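Local coordinates for protein putative sortase (Streptococcus pneumoniae, PDB 2W1K) that probably acts as a pilus-associated class C sortase, a transpeptidase that joins pilin subunits into the covalent pilus fibre of the pneumococcus, at residues 43-48 against 173-178; 151-156 against 182-187; 89-94 against 120-125; 104-109 against 166-171. All coordinates share one frame; numbering follows the deposited sequence.

Contact 1. Residues 43-48 against 173-178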
loop_
_atom_site.group_PDB
_atom_site.type_symbol
_atom_site.label_atom_id
_atom_site.label_comp_id
_atom_site.label_asym_id
_atom_site.label_seq_id
_atom_site.Cartn_x
_atom_site.Cartn_y
_atom_site.Cartn_z
ATOM N N ASP A 43 -14.385 -4.689 4.258
ATOM C CA ASP A 43 -13.416 -4.653 5.339
ATOM C C ASP A 43 -12.321 -5.688 5.195
ATOM O O ASP A 43 -12.617 -6.849 5.108
ATOM C CB ASP A 43 -14.021 -4.828 6.714
ATOM C CG ASP A 43 -12.979 -4.563 7.806
ATOM O OD1 ASP A 43 -12.438 -3.428 7.817
ATOM O OD2 ASP A 43 -12.694 -5.448 8.620
ATOM N N PRO A 44 -11.045 -5.248 5.160
ATOM C CA PRO A 44 -9.890 -6.139 5.007
ATOM C C PRO A 44 -9.650 -7.069 6.200
ATOM O O PRO A 44 -8.988 -8.077 6.063
ATOM C CB PRO A 44 -8.723 -5.176 4.840
ATOM C CG PRO A 44 -9.192 -3.938 5.495
ATOM C CD PRO A 44 -10.630 -3.828 5.202
ATOM N N PHE A 45 -10.233 -6.785 7.336
ATOM C CA PHE A 45 -9.987 -7.592 8.530
ATOM C C PHE A 45 -11.257 -8.321 8.882
ATOM O O PHE A 45 -11.444 -8.764 10.031
ATOM C CB PHE A 45 -9.418 -6.742 9.712
ATOM C CG PHE A 45 -8.160 -6.008 9.329
ATOM C CD1 PHE A 45 -6.966 -6.710 9.223
ATOM C CD2 PHE A 45 -8.185 -4.677 8.917
ATOM C CE1 PHE A 45 -5.766 -6.056 8.814
ATOM C CE2 PHE A 45 -6.999 -4.003 8.494
ATOM C CZ PHE A 45 -5.804 -4.713 8.437
ATOM N N LEU A 46 -12.152 -8.443 7.909
ATOM C CA LEU A 46 -12.962 -9.581 8.045
ATOM C C LEU A 46 -12.338 -10.863 8.450
ATOM O O LEU A 46 -12.663 -11.348 9.567
ATOM C CB LEU A 46 -14.453 -9.466 7.932
ATOM C CG LEU A 46 -14.702 -9.455 9.503
ATOM C CD1 LEU A 46 -13.954 -8.335 10.263
ATOM C CD2 LEU A 46 -16.179 -9.581 10.015
ATOM N N ALA A 47 -11.301 -11.238 7.689
ATOM C CA ALA A 47 -11.338 -12.482 6.996
ATOM C C ALA A 47 -10.337 -12.532 5.817
ATOM O O ALA A 47 -9.446 -11.659 5.654
ATOM C CB ALA A 47 -12.782 -12.602 6.433
ATOM N N GLU A 48 -10.538 -13.570 4.992
ATOM C CA GLU A 48 -10.209 -13.522 3.582
ATOM C C GLU A 48 -11.107 -12.494 2.830
ATOM O O GLU A 48 -11.589 -11.498 3.406
ATOM C CB GLU A 48 -10.388 -14.908 2.964
ATOM C CG GLU A 48 -9.526 -15.997 3.585
ATOM C CD GLU A 48 -8.264 -16.306 2.735
ATOM O OE1 GLU A 48 -8.417 -16.511 1.517
ATOM O OE2 GLU A 48 -7.127 -16.346 3.253
ATOM N N ILE A 173 -4.306 1.094 6.713
ATOM C CA ILE A 173 -5.373 0.683 7.630
ATOM C C ILE A 173 -4.931 -0.539 8.429
ATOM O O ILE A 173 -4.356 -1.469 7.879
ATOM C CB ILE A 173 -6.706 0.319 6.867
ATOM C CG1 ILE A 173 -7.809 0.010 7.914
ATOM C CG2 ILE A 173 -6.444 -0.842 5.839
ATOM C CD1 ILE A 173 -9.257 -0.052 7.310
ATOM N N THR A 174 -5.258 -0.536 9.724
ATOM C CA THR A 174 -4.963 -1.663 10.596
ATOM C C THR A 174 -5.979 -1.698 11.673
ATOM O O THR A 174 -6.821 -0.800 11.716
ATOM C CB THR A 174 -3.535 -1.584 11.204
ATOM O OG1 THR A 174 -3.223 -2.821 11.813
ATOM C CG2 THR A 174 -3.346 -0.447 12.263
ATOM N N CYS A 175 -5.930 -2.752 12.536
ATOM C CA CYS A 175 -6.946 -2.912 13.581
ATOM C C CYS A 175 -6.616 -2.105 14.850
ATOM O O CYS A 175 -5.455 -1.881 15.191
ATOM C CB CYS A 175 -7.212 -4.407 13.852
ATOM S SG CYS A 175 -8.090 -5.127 12.456
ATOM N N ASP A 176 -7.631 -1.636 15.544
ATOM C CA ASP A 176 -7.380 -0.849 16.745
ATOM C C ASP A 176 -8.632 -0.991 17.666
ATOM O O ASP A 176 -9.762 -1.095 17.194
ATOM C CB ASP A 176 -7.115 0.594 16.293
ATOM C CG ASP A 176 -6.779 1.551 17.431
ATOM O OD1 ASP A 176 -5.648 1.496 17.982
ATOM O OD2 ASP A 176 -7.671 2.382 17.787
ATOM N N PRO A 177 -8.439 -0.967 19.008
ATOM C CA PRO A 177 -7.174 -0.927 19.721
ATOM C C PRO A 177 -6.793 -2.379 20.101
ATOM O O PRO A 177 -7.572 -3.308 19.858
ATOM C CB PRO A 177 -7.503 -0.065 20.919
ATOM C CG PRO A 177 -8.919 -0.515 21.234
ATOM C CD PRO A 177 -9.586 -0.733 19.894
ATOM N N ILE A 178 -5.568 -2.588 20.565
ATOM C CA ILE A 178 -5.135 -3.898 21.024
ATOM C C ILE A 178 -5.799 -4.060 22.386
ATOM O O ILE A 178 -5.739 -3.073 23.186
ATOM C CB ILE A 178 -3.601 -3.796 21.265
ATOM C CG1 ILE A 178 -2.910 -3.415 19.932
ATOM C CG2 ILE A 178 -3.025 -5.019 21.845
ATOM C CD1 ILE A 178 -1.414 -3.300 20.011
#

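Contact 2. Residues 151-156 against 182-187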
loop_
_atom_site.group_PDB
_atom_site.type_symbol
_atom_site.label_atom_id
_atom_site.label_comp_id
_atom_site.label_asym_id
_atom_site.label_seq_id
_atom_site.Cartn_x
_atom_site.Cartn_y
_atom_site.Cartn_z
ATOM N N GLU A 151 -7.395 8.810 11.256
ATOM C CA GLU A 151 -8.773 8.648 11.695
ATOM C C GLU A 151 -8.981 7.326 12.351
ATOM O O GLU A 151 -8.244 6.360 12.088
ATOM C CB GLU A 151 -9.704 8.681 10.496
ATOM C CG GLU A 151 -9.310 9.704 9.547
ATOM C CD GLU A 151 -10.051 9.585 8.208
ATOM O OE1 GLU A 151 -11.298 9.460 8.241
ATOM O OE2 GLU A 151 -9.392 9.644 7.133
ATOM N N ILE A 152 -10.001 7.260 13.202
ATOM C CA ILE A 152 -10.474 5.983 13.723
ATOM C C ILE A 152 -11.835 5.744 13.099
ATOM O O ILE A 152 -12.666 6.638 13.057
ATOM C CB ILE A 152 -10.552 5.919 15.261
ATOM C CG1 ILE A 152 -9.164 6.050 15.843
ATOM C CG2 ILE A 152 -11.219 4.604 15.720
ATOM C CD1 ILE A 152 -8.335 4.880 15.587
ATOM N N ILE A 153 -12.050 4.558 12.516
ATOM C CA ILE A 153 -13.405 4.338 11.961
ATOM C C ILE A 153 -13.967 3.023 12.425
ATOM O O ILE A 153 -13.199 2.213 12.944
ATOM C CB ILE A 153 -13.403 4.442 10.410
ATOM C CG1 ILE A 153 -12.722 3.171 9.777
ATOM C CG2 ILE A 153 -12.839 5.844 10.009
ATOM C CD1 ILE A 153 -12.928 3.070 8.283
ATOM N N LEU A 154 -15.263 2.783 12.198
ATOM C CA LEU A 154 -15.875 1.455 12.432
ATOM C C LEU A 154 -15.688 0.605 11.173
ATOM O O LEU A 154 -15.739 1.165 10.062
ATOM C CB LEU A 154 -17.410 1.615 12.687
ATOM C CG LEU A 154 -17.852 2.392 13.948
ATOM C CD1 LEU A 154 -19.364 2.104 14.296
ATOM C CD2 LEU A 154 -16.929 2.007 15.086
ATOM N N PRO A 155 -15.477 -0.725 11.310
ATOM C CA PRO A 155 -15.305 -1.606 10.149
ATOM C C PRO A 155 -16.466 -1.549 9.114
ATOM O O PRO A 155 -16.261 -1.836 7.946
ATOM C CB PRO A 155 -15.342 -2.981 10.755
ATOM C CG PRO A 155 -14.997 -2.825 12.141
ATOM C CD PRO A 155 -15.361 -1.465 12.581
ATOM N N SER A 156 -17.680 -1.216 9.534
ATOM C CA SER A 156 -18.806 -1.177 8.608
ATOM C C SER A 156 -18.828 0.108 7.796
ATOM O O SER A 156 -19.642 0.266 6.842
ATOM C CB SER A 156 -20.083 -1.226 9.454
ATOM O OG SER A 156 -20.065 -0.160 10.421
ATOM N N ASN A 182 -11.799 -3.748 17.516
ATOM C CA ASN A 182 -13.088 -3.611 17.025
ATOM C C ASN A 182 -13.230 -2.325 16.204
ATOM O O ASN A 182 -14.314 -1.988 15.694
ATOM C CB ASN A 182 -14.069 -3.677 18.190
ATOM C CG ASN A 182 -13.966 -2.518 19.128
ATOM O OD1 ASN A 182 -12.867 -2.086 19.574
ATOM N ND2 ASN A 182 -15.147 -2.027 19.521
ATOM N N LYS A 183 -12.117 -1.623 16.054
ATOM C CA LYS A 183 -12.088 -0.409 15.207
ATOM C C LYS A 183 -10.999 -0.477 14.134
ATOM O O LYS A 183 -10.291 -1.482 13.997
ATOM C CB LYS A 183 -11.994 0.852 16.102
ATOM C CG LYS A 183 -13.254 0.920 16.978
ATOM C CD LYS A 183 -13.333 2.157 17.794
ATOM C CE LYS A 183 -14.678 2.248 18.490
ATOM N NZ LYS A 183 -14.607 3.352 19.519
ATOM N N ARG A 184 -10.913 0.554 13.297
ATOM C CA ARG A 184 -9.848 0.526 12.281
ATOM C C ARG A 184 -9.152 1.847 12.422
ATOM O O ARG A 184 -9.806 2.893 12.393
ATOM C CB ARG A 184 -10.392 0.357 10.886
ATOM C CG ARG A 184 -11.344 -0.781 10.740
ATOM C CD ARG A 184 -10.523 -2.076 10.766
ATOM N NE ARG A 184 -11.388 -3.227 10.630
ATOM C CZ ARG A 184 -11.765 -4.032 11.653
ATOM N NH1 ARG A 184 -11.377 -3.822 12.936
ATOM N NH2 ARG A 184 -12.525 -5.058 11.384
ATOM N N LEU A 185 -7.844 1.786 12.610
ATOM C CA LEU A 185 -6.986 2.967 12.491
ATOM C C LEU A 185 -6.589 3.323 11.012
ATOM O O LEU A 185 -6.009 2.523 10.254
ATOM C CB LEU A 185 -5.753 2.831 13.394
ATOM C CG LEU A 185 -4.669 3.939 13.295
ATOM C CD1 LEU A 185 -5.236 5.317 13.590
ATOM C CD2 LEU A 185 -3.513 3.650 14.223
ATOM N N LEU A 186 -6.871 4.541 10.620
ATOM C CA LEU A 186 -6.427 5.010 9.297
ATOM C C LEU A 186 -5.357 6.059 9.450
ATOM O O LEU A 186 -5.589 7.049 10.074
ATOM C CB LEU A 186 -7.578 5.683 8.560
ATOM C CG LEU A 186 -8.621 4.913 7.746
ATOM C CD1 LEU A 186 -8.993 3.525 8.232
ATOM C CD2 LEU A 186 -9.868 5.755 7.348
ATOM N N VAL A 187 -4.236 5.896 8.759
ATOM C CA VAL A 187 -3.213 6.893 8.698
ATOM C C VAL A 187 -3.072 7.332 7.205
ATOM O O VAL A 187 -2.754 6.522 6.331
ATOM C CB VAL A 187 -1.849 6.284 9.239
ATOM C CG1 VAL A 187 -0.825 7.372 9.321
ATOM C CG2 VAL A 187 -2.018 5.602 10.674
#

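Contact 3. Residues 89-94 against 120-125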
loop_
_atom_site.group_PDB
_atom_site.type_symbol
_atom_site.label_atom_id
_atom_site.label_comp_id
_atom_site.label_asym_id
_atom_site.label_seq_id
_atom_site.Cartn_x
_atom_site.Cartn_y
_atom_site.Cartn_z
ATOM N N MET A 89 1.320 -12.753 4.807
ATOM C CA MET A 89 2.657 -12.661 4.177
ATOM C C MET A 89 3.270 -11.275 3.982
ATOM O O MET A 89 4.459 -11.174 3.578
ATOM C CB MET A 89 2.733 -13.502 2.855
ATOM C CG MET A 89 1.658 -13.236 1.899
ATOM S SD MET A 89 1.394 -14.715 0.794
ATOM C CE MET A 89 3.087 -15.009 0.341
ATOM N N GLY A 90 2.539 -10.215 4.306
ATOM C CA GLY A 90 3.006 -8.869 4.010
ATOM C C GLY A 90 1.829 -7.922 4.101
ATOM O O GLY A 90 0.878 -8.149 4.923
ATOM N N LEU A 91 1.897 -6.809 3.329
ATOM C CA LEU A 91 0.825 -5.779 3.370
ATOM C C LEU A 91 -0.035 -6.061 2.166
ATOM O O LEU A 91 0.407 -6.768 1.269
ATOM C CB LEU A 91 1.420 -4.372 3.266
ATOM C CG LEU A 91 2.508 -4.138 4.304
ATOM C CD1 LEU A 91 3.148 -2.790 4.103
ATOM C CD2 LEU A 91 1.886 -4.332 5.816
ATOM N N ALA A 92 -1.250 -5.539 2.113
ATOM C CA ALA A 92 -2.147 -5.942 0.965
ATOM C C ALA A 92 -2.987 -4.774 0.537
ATOM O O ALA A 92 -3.653 -4.159 1.380
ATOM C CB ALA A 92 -3.050 -7.084 1.326
ATOM N N HIS A 93 -2.986 -4.470 -0.779
ATOM C CA HIS A 93 -3.834 -3.420 -1.281
ATOM C C HIS A 93 -5.294 -3.859 -1.121
ATOM O O HIS A 93 -5.622 -5.054 -1.285
ATOM C CB HIS A 93 -3.487 -3.139 -2.746
ATOM C CG HIS A 93 -4.499 -2.294 -3.425
ATOM N ND1 HIS A 93 -5.593 -2.839 -4.077
ATOM C CD2 HIS A 93 -4.623 -0.934 -3.526
ATOM C CE1 HIS A 93 -6.350 -1.862 -4.527
ATOM N NE2 HIS A 93 -5.798 -0.702 -4.208
ATOM N N VAL A 94 -6.155 -2.914 -0.733
ATOM C CA VAL A 94 -7.617 -3.120 -0.540
ATOM C C VAL A 94 -8.410 -2.955 -1.838
ATOM O O VAL A 94 -8.526 -1.870 -2.400
ATOM C CB VAL A 94 -8.128 -2.200 0.595
ATOM C CG1 VAL A 94 -9.677 -2.356 0.813
ATOM C CG2 VAL A 94 -7.371 -2.667 1.954
ATOM N N VAL A 120 5.836 -7.842 12.793
ATOM C CA VAL A 120 5.365 -6.547 13.316
ATOM C C VAL A 120 4.346 -5.878 12.452
ATOM O O VAL A 120 3.334 -5.419 12.945
ATOM C CB VAL A 120 6.533 -5.635 13.594
ATOM C CG1 VAL A 120 6.048 -4.305 14.147
ATOM C CG2 VAL A 120 7.534 -6.350 14.620
ATOM N N PHE A 121 4.594 -5.851 11.131
ATOM C CA PHE A 121 3.662 -5.248 10.159
ATOM C C PHE A 121 3.206 -3.867 10.630
ATOM O O PHE A 121 4.086 -2.974 10.924
ATOM C CB PHE A 121 2.466 -6.145 9.840
ATOM C CG PHE A 121 2.807 -7.351 9.065
ATOM C CD1 PHE A 121 3.884 -7.347 8.180
ATOM C CD2 PHE A 121 2.085 -8.530 9.223
ATOM C CE1 PHE A 121 4.280 -8.525 7.367
ATOM C CE2 PHE A 121 2.383 -9.711 8.402
ATOM C CZ PHE A 121 3.528 -9.717 7.487
ATOM N N PHE A 122 1.886 -3.643 10.725
ATOM C CA PHE A 122 1.471 -2.286 11.154
ATOM C C PHE A 122 1.318 -2.074 12.719
ATOM O O PHE A 122 0.545 -1.202 13.199
ATOM C CB PHE A 122 0.202 -1.914 10.352
ATOM C CG PHE A 122 0.479 -1.518 8.874
ATOM C CD1 PHE A 122 1.788 -1.232 8.439
ATOM C CD2 PHE A 122 -0.581 -1.364 7.960
ATOM C CE1 PHE A 122 2.033 -0.801 7.116
ATOM C CE2 PHE A 122 -0.389 -0.953 6.673
ATOM C CZ PHE A 122 0.900 -0.631 6.233
ATOM N N ARG A 123 1.956 -2.950 13.535
ATOM C CA ARG A 123 1.767 -2.857 15.026
ATOM C C ARG A 123 1.801 -1.388 15.483
ATOM O O ARG A 123 0.937 -0.904 16.320
ATOM C CB ARG A 123 2.866 -3.639 15.750
ATOM C CG ARG A 123 2.511 -3.909 17.239
ATOM C CD ARG A 123 3.327 -5.071 17.745
ATOM N NE ARG A 123 3.003 -6.308 16.995
ATOM C CZ ARG A 123 3.662 -7.457 17.153
ATOM N NH1 ARG A 123 4.677 -7.533 18.034
ATOM N NH2 ARG A 123 3.290 -8.538 16.453
ATOM N N HIS A 124 2.761 -0.655 14.913
ATOM C CA HIS A 124 3.137 0.706 15.375
ATOM C C HIS A 124 2.719 1.945 14.557
ATOM O O HIS A 124 3.260 3.042 14.743
ATOM C CB HIS A 124 4.658 0.786 15.530
ATOM C CG HIS A 124 5.221 -0.291 16.430
ATOM N ND1 HIS A 124 4.893 -0.388 17.784
ATOM C CD2 HIS A 124 6.109 -1.292 16.178
ATOM C CE1 HIS A 124 5.545 -1.412 18.308
ATOM N NE2 HIS A 124 6.263 -1.989 17.354
ATOM N N LEU A 125 1.748 1.822 13.697
ATOM C CA LEU A 125 1.301 2.989 12.943
ATOM C C LEU A 125 0.893 4.142 13.829
ATOM O O LEU A 125 0.834 5.298 13.384
ATOM C CB LEU A 125 0.081 2.583 12.140
ATOM C CG LEU A 125 0.414 1.857 10.838
ATOM C CD1 LEU A 125 -0.768 1.742 9.880
ATOM C CD2 LEU A 125 1.533 2.464 10.184
#

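Contact 4. Residues 104-109 against 166-171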
loop_
_atom_site.group_PDB
_atom_site.type_symbol
_atom_site.label_atom_id
_atom_site.label_comp_id
_atom_site.label_asym_id
_atom_site.label_seq_id
_atom_site.Cartn_x
_atom_site.Cartn_y
_atom_site.Cartn_z
ATOM N N THR A 104 -5.297 13.295 -9.722
ATOM C CA THR A 104 -6.156 13.855 -8.636
ATOM C C THR A 104 -7.141 12.787 -8.148
ATOM O O THR A 104 -7.496 11.898 -8.906
ATOM C CB THR A 104 -6.960 15.046 -9.135
ATOM O OG1 THR A 104 -7.535 14.716 -10.394
ATOM C CG2 THR A 104 -6.055 16.287 -9.303
ATOM N N GLY A 105 -7.475 12.836 -6.849
ATOM C CA GLY A 105 -8.642 12.211 -6.365
ATOM C C GLY A 105 -8.335 10.739 -6.179
ATOM O O GLY A 105 -9.255 9.959 -6.140
ATOM N N ILE A 106 -7.066 10.360 -6.016
ATOM C CA ILE A 106 -6.719 8.941 -5.798
ATOM C C ILE A 106 -6.518 8.721 -4.310
ATOM O O ILE A 106 -5.732 9.447 -3.670
ATOM C CB ILE A 106 -5.367 8.599 -6.484
ATOM C CG1 ILE A 106 -5.462 8.769 -8.004
ATOM C CG2 ILE A 106 -4.949 7.155 -6.115
ATOM C CD1 ILE A 106 -6.322 7.683 -8.703
ATOM N N ARG A 107 -7.213 7.768 -3.733
ATOM C CA ARG A 107 -6.910 7.408 -2.334
ATOM C C ARG A 107 -6.705 5.891 -2.289
ATOM O O ARG A 107 -7.673 5.127 -2.291
ATOM C CB ARG A 107 -7.967 7.906 -1.349
ATOM C CG ARG A 107 -7.832 7.336 0.162
ATOM C CD ARG A 107 -8.952 7.979 1.046
ATOM N NE ARG A 107 -8.604 7.961 2.471
ATOM C CZ ARG A 107 -9.442 8.308 3.451
ATOM N NH1 ARG A 107 -10.685 8.705 3.135
ATOM N NH2 ARG A 107 -9.023 8.255 4.737
ATOM N N SER A 108 -5.447 5.455 -2.320
ATOM C CA SER A 108 -5.149 4.030 -2.498
ATOM C C SER A 108 -4.995 3.490 -1.057
ATOM O O SER A 108 -4.336 4.161 -0.225
ATOM C CB SER A 108 -3.812 3.841 -3.246
ATOM O OG SER A 108 -3.449 2.444 -3.269
ATOM N N VAL A 109 -5.617 2.338 -0.737
ATOM C CA VAL A 109 -5.675 1.860 0.714
ATOM C C VAL A 109 -4.910 0.554 0.786
ATOM O O VAL A 109 -5.182 -0.347 -0.003
ATOM C CB VAL A 109 -7.125 1.682 1.276
ATOM C CG1 VAL A 109 -7.046 1.342 2.760
ATOM C CG2 VAL A 109 -7.910 3.061 1.220
ATOM N N SER A 166 -9.281 16.187 -3.803
ATOM C CA SER A 166 -8.613 16.048 -5.073
ATOM C C SER A 166 -7.175 15.647 -4.846
ATOM O O SER A 166 -6.454 15.444 -5.787
ATOM C CB SER A 166 -8.676 17.369 -5.858
ATOM O OG SER A 166 -7.948 18.274 -5.104
ATOM N N LYS A 167 -6.761 15.460 -3.607
ATOM C CA LYS A 167 -5.410 15.039 -3.302
ATOM C C LYS A 167 -5.102 13.629 -3.789
ATOM O O LYS A 167 -5.977 12.827 -4.033
ATOM C CB LYS A 167 -5.175 15.102 -1.747
ATOM C CG LYS A 167 -5.158 16.574 -1.226
ATOM C CD LYS A 167 -4.781 16.630 0.231
ATOM C CE LYS A 167 -4.714 18.073 0.797
ATOM N NZ LYS A 167 -3.566 18.919 0.180
ATOM N N ASN A 168 -3.823 13.322 -3.799
ATOM C CA ASN A 168 -3.346 12.009 -4.108
ATOM C C ASN A 168 -2.851 11.411 -2.774
ATOM O O ASN A 168 -1.876 11.912 -2.199
ATOM C CB ASN A 168 -2.239 12.065 -5.175
ATOM C CG ASN A 168 -1.816 10.688 -5.655
ATOM O OD1 ASN A 168 -1.056 9.978 -4.983
ATOM N ND2 ASN A 168 -2.281 10.304 -6.847
ATOM N N ILE A 169 -3.494 10.321 -2.338
ATOM C CA ILE A 169 -3.349 9.844 -0.978
ATOM C C ILE A 169 -3.053 8.375 -0.944
ATOM O O ILE A 169 -3.521 7.640 -1.807
ATOM C CB ILE A 169 -4.673 10.069 -0.221
ATOM C CG1 ILE A 169 -5.095 11.558 -0.302
ATOM C CG2 ILE A 169 -4.568 9.594 1.237
ATOM C CD1 ILE A 169 -4.227 12.614 0.526
ATOM N N MET A 170 -2.239 7.963 0.013
ATOM C CA MET A 170 -2.128 6.561 0.342
ATOM C C MET A 170 -2.608 6.421 1.784
ATOM O O MET A 170 -2.098 7.196 2.667
ATOM C CB MET A 170 -0.676 6.068 0.290
ATOM C CG MET A 170 -0.552 4.557 0.609
ATOM S SD MET A 170 1.103 3.967 0.263
ATOM C CE MET A 170 0.883 3.561 -1.483
ATOM N N THR A 171 -3.606 5.557 2.011
ATOM C CA THR A 171 -4.152 5.421 3.388
ATOM C C THR A 171 -3.762 4.041 3.908
ATOM O O THR A 171 -3.925 3.017 3.192
ATOM C CB THR A 171 -5.682 5.589 3.460
ATOM O OG1 THR A 171 -6.031 6.927 3.031
ATOM C CG2 THR A 171 -6.277 5.273 4.908
#

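Contact 1. Residues 43-48 against 173-178
Phe45 lays its ring against Cys175, whose SG stands 3.8 Å from the ring centroid, 31° off the normal and over one face. This sulfur-aromatic contact is displaced toward the ring's root, bringing SG within 3.2 Å of Phe45 CG. Phe45 chi1 of -56°, with CG anti to the carbonyl carbon, swings the ring out toward the strand. Carbonyl contact comes next: Ile173 O lies in the ring plane at the edge, 3.6 Å from Phe45 CZ. Apolar contact completes the set, with Ile173 CG1 at 4.1 Å from Phe45 CE2 and Ile173 CG2 at 4.2 Å from Pro44 CG. Polar bonds hold the loop itself: a type I turn runs from Asp43 to Leu46, and Phe45 N gives a weak bond to Asp43 OD2. Cys175 closes a Thr-Leu-Ile-Thr-Cys sequence, the sortase TLXTC signature, and is probably the nucleophile. The Asp-Pro-Phe loop over it is consistent with the lid of class C sortases, and Asp43 forms a salt bridge with Arg184. The loop rests on Ala111 of strand 106-111 and, through Phe45, on Leu87 of helix 84-89, while strand 183-196 brings Arg184 alongside Cys175.

Contact 2. Residues 151-156 against 182-187
Arg184 bends at chi2 (-74°), which brings one face of its guanidinium against Pro155, whose CG sits over the group's centre, 3.4 Å above its plane. Ile153 holds CG1 between its backbone N and carbonyl carbon (chi1 73°), which sets CG1 3.8 Å from Arg184 CB and leaves CD1 flanking Leu186 CD1, 4.0 Å away, the two side chains crossing at about a right angle. Two antiparallel hydrogen-bonded pairs, Glu151 with Leu186 and Ile153 with Arg184, flank the non-hydrogen-bonded pair Ile152 with Leu185. The straightest of their four bonds runs from Leu186 N to Glu151 O, 2.7 Å at 172°. These strands belong to the sortase beta-barrel, and Arg184 matches the family's active-site arginine, so Pro155 probably lines one side of the catalytic centre. Arg184 NH1 bonds to Lys183 O at 2.8 Å from well above the carbonyl plane, and to Phe181 O, while NH2 pairs with Asp43 of the probable lid loop. Asn182 and Lys183 face Asp176 as a classic beta bulge. Ile152 CD1 meets Leu185 CD1 at 3.7 Å, and Ile152 CG2 touches Lys183 CD, these side chains likewise crossed. Glu151 lays its carboxylate beside Leu186 CD2, OE2 turning to Asn188 and Arg107.

Contact 3. Residues 89-94 against 120-125
Leu91 sets its CD2 methyl over one face of the Phe122 ring, 3.9 Å from the centroid and 15° off the normal, a CH-pi contact. CD1 of the same leucine touches the rim, 3.8 Å from Phe122 CZ; Leu91 CG lies anti to the carbonyl carbon (chi1 -53°), which carries both methyls to this ring. Phe121 meets backbone instead: its CZ comes to 3.4 Å from Gly90 N, and Gly90 O lies above one ring face, offset toward the rim. Leu91 CD2 also lies 4.3 Å from Phe121 CD1, a looser contact that links the two rings. Behind this shell, Leu125 CD1 covers the opposite face of Phe122, 3.5 Å above its plane, which fixes the ring between two leucines. A type II' turn from Val120 to Arg123, closed by Arg123 N to Val120 O at 2.9 Å, carries Phe121 at positive phi and presents the two rings in succession. A type I turn from Phe122 to Leu125 then brings the Leu125 side chain back against the Phe122 ring. Gly90, the first residue to leave helix 84-89, turns the chain with positive phi and sets its backbone N and O against the Phe121 ring. Farther out, strand 91-93 runs between strands 74-80 and 106-111, while Phe122 and Leu125 rest on Leu172 and Thr174 of strand 168-176, joining the 120-125 loop to the sortase barrel.

Contact 4. Residues 104-109 against 166-171
Thr171 OG1 is gripped by Arg107 NE at 2.8 Å, with an N-H...O angle of 172°, and is bonded on to Asn188 OD1. The oxygen lies at the guanidinium edge, in its plane. Arg107 reaches it by running extended from CG to NE, with CG anti to the backbone N (chi1 170°). Its outer nitrogens are also engaged, NH2 in a salt bridge with Glu151 and a hydrogen bond to Asn188 OD1, NH1 with Glu162 O, so several partners fix the rotation of this buried group. Strands 106-111 and 168-176 are parallel neighbours here, the short segments 15° apart, within the sortase beta-barrel. Their ladder alternates Ile169 N to Ile106 O at 2.7 Å, Ser108 N to Ile169 O at 3.0 Å, and Thr171 N to Ser108 O at 2.7 Å. Toward the strand starts it frays: Gly105 N divides weak bonds between Ser166 O and Lys167 O. Arg107, Val109, Ile169 and Thr171 share one face, where Val109 CG2 packs beside Thr171 CB at 4.0 Å. On the other, Asn168 ND2 lies alongside Ile106 CB at 3.5 Å; ND2 also bonds to Gly103 O and Leu101 O in the loop before strand 106-111. Ser108 OG, on that face, bonds to Pro98 O.

Overall arrangement
Contacts 1 and 3 are buried and rest on aromatic rings brought by loops, sulfur-aromatic in the first and CH-pi in the second. Contacts 2 and 4 are partly buried backbone ladders, antiparallel in one and parallel in the other, each with a charged arginine held by several partners. Strand 168-176 serves both contact 1 and contact 4, one toward each end, and pairs with strand 183-196 of contact 2. Contacts 1 and 2 meet at the probable active site through the Asp43-Arg184 salt bridge, and a second salt bridge ties contact 2 to contact 4. Contact 3 touches contact 1 through Phe122 against Thr174, and its Val94 N probably bonds to Val109 O of contact 4.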